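PDB 4HV0: AvtR from Acidianus filamentous virus 6, which acts as a transcriptional regulator of a hyperthermophilic archaeal lipothrixvirus and probably binds DNA through a ribbon-helix-helix fold. Local coordinates for residues Arg84-Leu88 with Asn89-Lys93. Numbering follows the deposited sequence.
Sequences RGTTL and NRFLK
Thr87 is the N-cap of helix 88-97, and its OG1 accepts a hydrogen bond from Arg90 N at 3.0 Å. The hydroxyl sits between the backbone N and the carbonyl carbon (chi1 53°), which turns it back over the first turn. The Thr87 carbonyl oxygen takes two donors. Phe91 N reaches it at 3.1 Å as the first main-chain bond of the helix, tilted from the carbonyl plane. Thr86 OG1 donates to it at 2.9 Å, in that plane and on a lone pair.

The same Thr86 OG1 lies over the centre of one face of the Arg90 guanidinium, 3.5 Å from CZ. The Arg90 chain is extended as far as CD and bends at chi3 (115°), which swings the guanidinium back across Thr86. Its NH1 then bonds Gly85 O at 3.1 Å, on a lone pair. Gly85 has positive phi and ends helix 71-84 in a Schellman motif. A water links Arg84 O to Arg90 NH2, the latter bond weak. Arg90 NE also makes a salt bridge to Glu94.

Leu88 carries the apolar part. Its CD1 lies 4.0 Å from both Phe91 CD2 and Leu92 CG. The Leu88 side chain also touches Leu81 of helix 71-84 and Leu32 of helix 24-36. Leu92 N bonds Leu88 O at 2.8 Å, almost straight.

This short connection joins helix 71-84 to helix 88-97. The polar groups tie the two helix ends together: Thr87 satisfies a first-turn amide, and Arg90 ties the new helix to the C-terminal end of the old one, where its positive charge should be favourable.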
loop_
_atom_site.group_PDB
_atom_site.type_symbol
_atom_site.label_atom_id
_atom_site.label_comp_id
_atom_site.label_asym_id
_atom_site.label_seq_id
_atom_site.Cartn_x
_atom_site.Cartn_y
_atom_site.Cartn_z
ATOM N N ARG A 84 7.070 12.084 -8.097
ATOM C CA ARG A 84 6.364 12.829 -7.098
ATOM C C ARG A 84 7.272 13.015 -5.878
ATOM O O ARG A 84 6.995 13.823 -4.994
ATOM C CB ARG A 84 5.140 11.979 -6.764
ATOM C CG ARG A 84 4.213 12.548 -5.742
ATOM C CD ARG A 84 3.577 13.778 -6.286
ATOM N NE ARG A 84 2.947 14.466 -5.187
ATOM C CZ ARG A 84 2.294 15.600 -5.285
ATOM N NH1 ARG A 84 2.128 16.173 -6.460
ATOM N NH2 ARG A 84 1.782 16.132 -4.190
ATOM N N GLY A 85 8.343 12.223 -5.808
ATOM C CA GLY A 85 9.301 12.314 -4.710
ATOM C C GLY A 85 8.775 11.753 -3.409
ATOM O O GLY A 85 8.929 12.359 -2.382
ATOM N N THR A 86 8.130 10.599 -3.453
ATOM C CA THR A 86 7.517 10.045 -2.242
ATOM C C THR A 86 7.672 8.557 -2.233
ATOM O O THR A 86 7.775 7.944 -3.295
ATOM C CB THR A 86 6.012 10.412 -2.064
ATOM O OG1 THR A 86 5.587 10.096 -0.714
ATOM C CG2 THR A 86 5.070 9.756 -3.148
ATOM N N THR A 87 7.759 7.999 -1.022
ATOM C CA THR A 87 7.710 6.594 -0.853
ATOM C C THR A 87 6.206 6.286 -0.855
ATOM O O THR A 87 5.342 7.157 -0.678
ATOM C CB THR A 87 8.290 6.131 0.498
ATOM O OG1 THR A 87 7.639 6.858 1.520
ATOM C CG2 THR A 87 9.758 6.325 0.637
ATOM N N LEU A 88 5.893 5.022 -1.058
ATOM C CA LEU A 88 4.542 4.602 -1.009
ATOM C C LEU A 88 4.021 4.765 0.425
ATOM O O LEU A 88 2.856 5.177 0.641
ATOM C CB LEU A 88 4.447 3.163 -1.444
ATOM C CG LEU A 88 3.020 2.637 -1.426
ATOM C CD1 LEU A 88 2.034 3.570 -2.062
ATOM C CD2 LEU A 88 3.122 1.340 -2.185
ATOM N N ASN A 89 4.865 4.432 1.399
ATOM C CA ASN A 89 4.443 4.481 2.809
ATOM C C ASN A 89 4.060 5.882 3.176
ATOM O O ASN A 89 3.057 6.094 3.803
ATOM C CB ASN A 89 5.543 4.026 3.784
ATOM C CG ASN A 89 5.130 4.166 5.268
ATOM O OD1 ASN A 89 4.390 3.345 5.800
ATOM N ND2 ASN A 89 5.612 5.180 5.925
ATOM N N ARG A 90 4.890 6.848 2.806
ATOM C CA ARG A 90 4.588 8.207 3.154
ATOM C C ARG A 90 3.311 8.692 2.410
ATOM O O ARG A 90 2.514 9.409 2.993
ATOM C CB ARG A 90 5.741 9.133 2.828
ATOM C CG ARG A 90 5.549 10.553 3.378
ATOM C CD ARG A 90 6.718 11.394 2.934
ATOM N NE ARG A 90 6.257 12.443 2.024
ATOM C CZ ARG A 90 6.886 12.872 0.940
ATOM N NH1 ARG A 90 8.039 12.371 0.577
ATOM N NH2 ARG A 90 6.350 13.822 0.218
ATOM N N PHE A 91 3.128 8.271 1.160
ATOM C CA PHE A 91 1.933 8.610 0.418
ATOM C C PHE A 91 0.681 8.078 1.128
ATOM O O PHE A 91 -0.230 8.826 1.404
ATOM C CB PHE A 91 2.080 8.042 -0.991
ATOM C CG PHE A 91 0.867 8.123 -1.838
ATOM C CD1 PHE A 91 0.635 9.222 -2.625
ATOM C CD2 PHE A 91 0.024 7.038 -1.944
ATOM C CE1 PHE A 91 -0.476 9.269 -3.445
ATOM C CE2 PHE A 91 -1.079 7.065 -2.774
ATOM C CZ PHE A 91 -1.334 8.180 -3.522
ATOM N N LEU A 92 0.680 6.803 1.486
ATOM C CA LEU A 92 -0.439 6.235 2.246
ATOM C C LEU A 92 -0.617 6.904 3.614
ATOM O O LEU A 92 -1.732 7.116 4.060
ATOM C CB LEU A 92 -0.248 4.740 2.464
ATOM C CG LEU A 92 -0.209 3.870 1.226
ATOM C CD1 LEU A 92 0.362 2.519 1.583
ATOM C CD2 LEU A 92 -1.624 3.728 0.675
ATOM N N LYS A 93 0.482 7.280 4.255
ATOM C CA LYS A 93 0.419 7.962 5.555
ATOM C C LYS A 93 -0.246 9.336 5.454
ATOM O O LYS A 93 -1.019 9.718 6.313
ATOM C CB LYS A 93 1.835 8.100 6.130
ATOM C CG LYS A 93 1.941 8.331 7.619
ATOM C CD LYS A 93 3.373 8.080 8.127
ATOM C CE LYS A 93 4.460 8.965 7.468
ATOM N NZ LYS A 93 5.885 8.752 7.888
HETATM O O HOH W 1 6.039 14.836 -2.637
#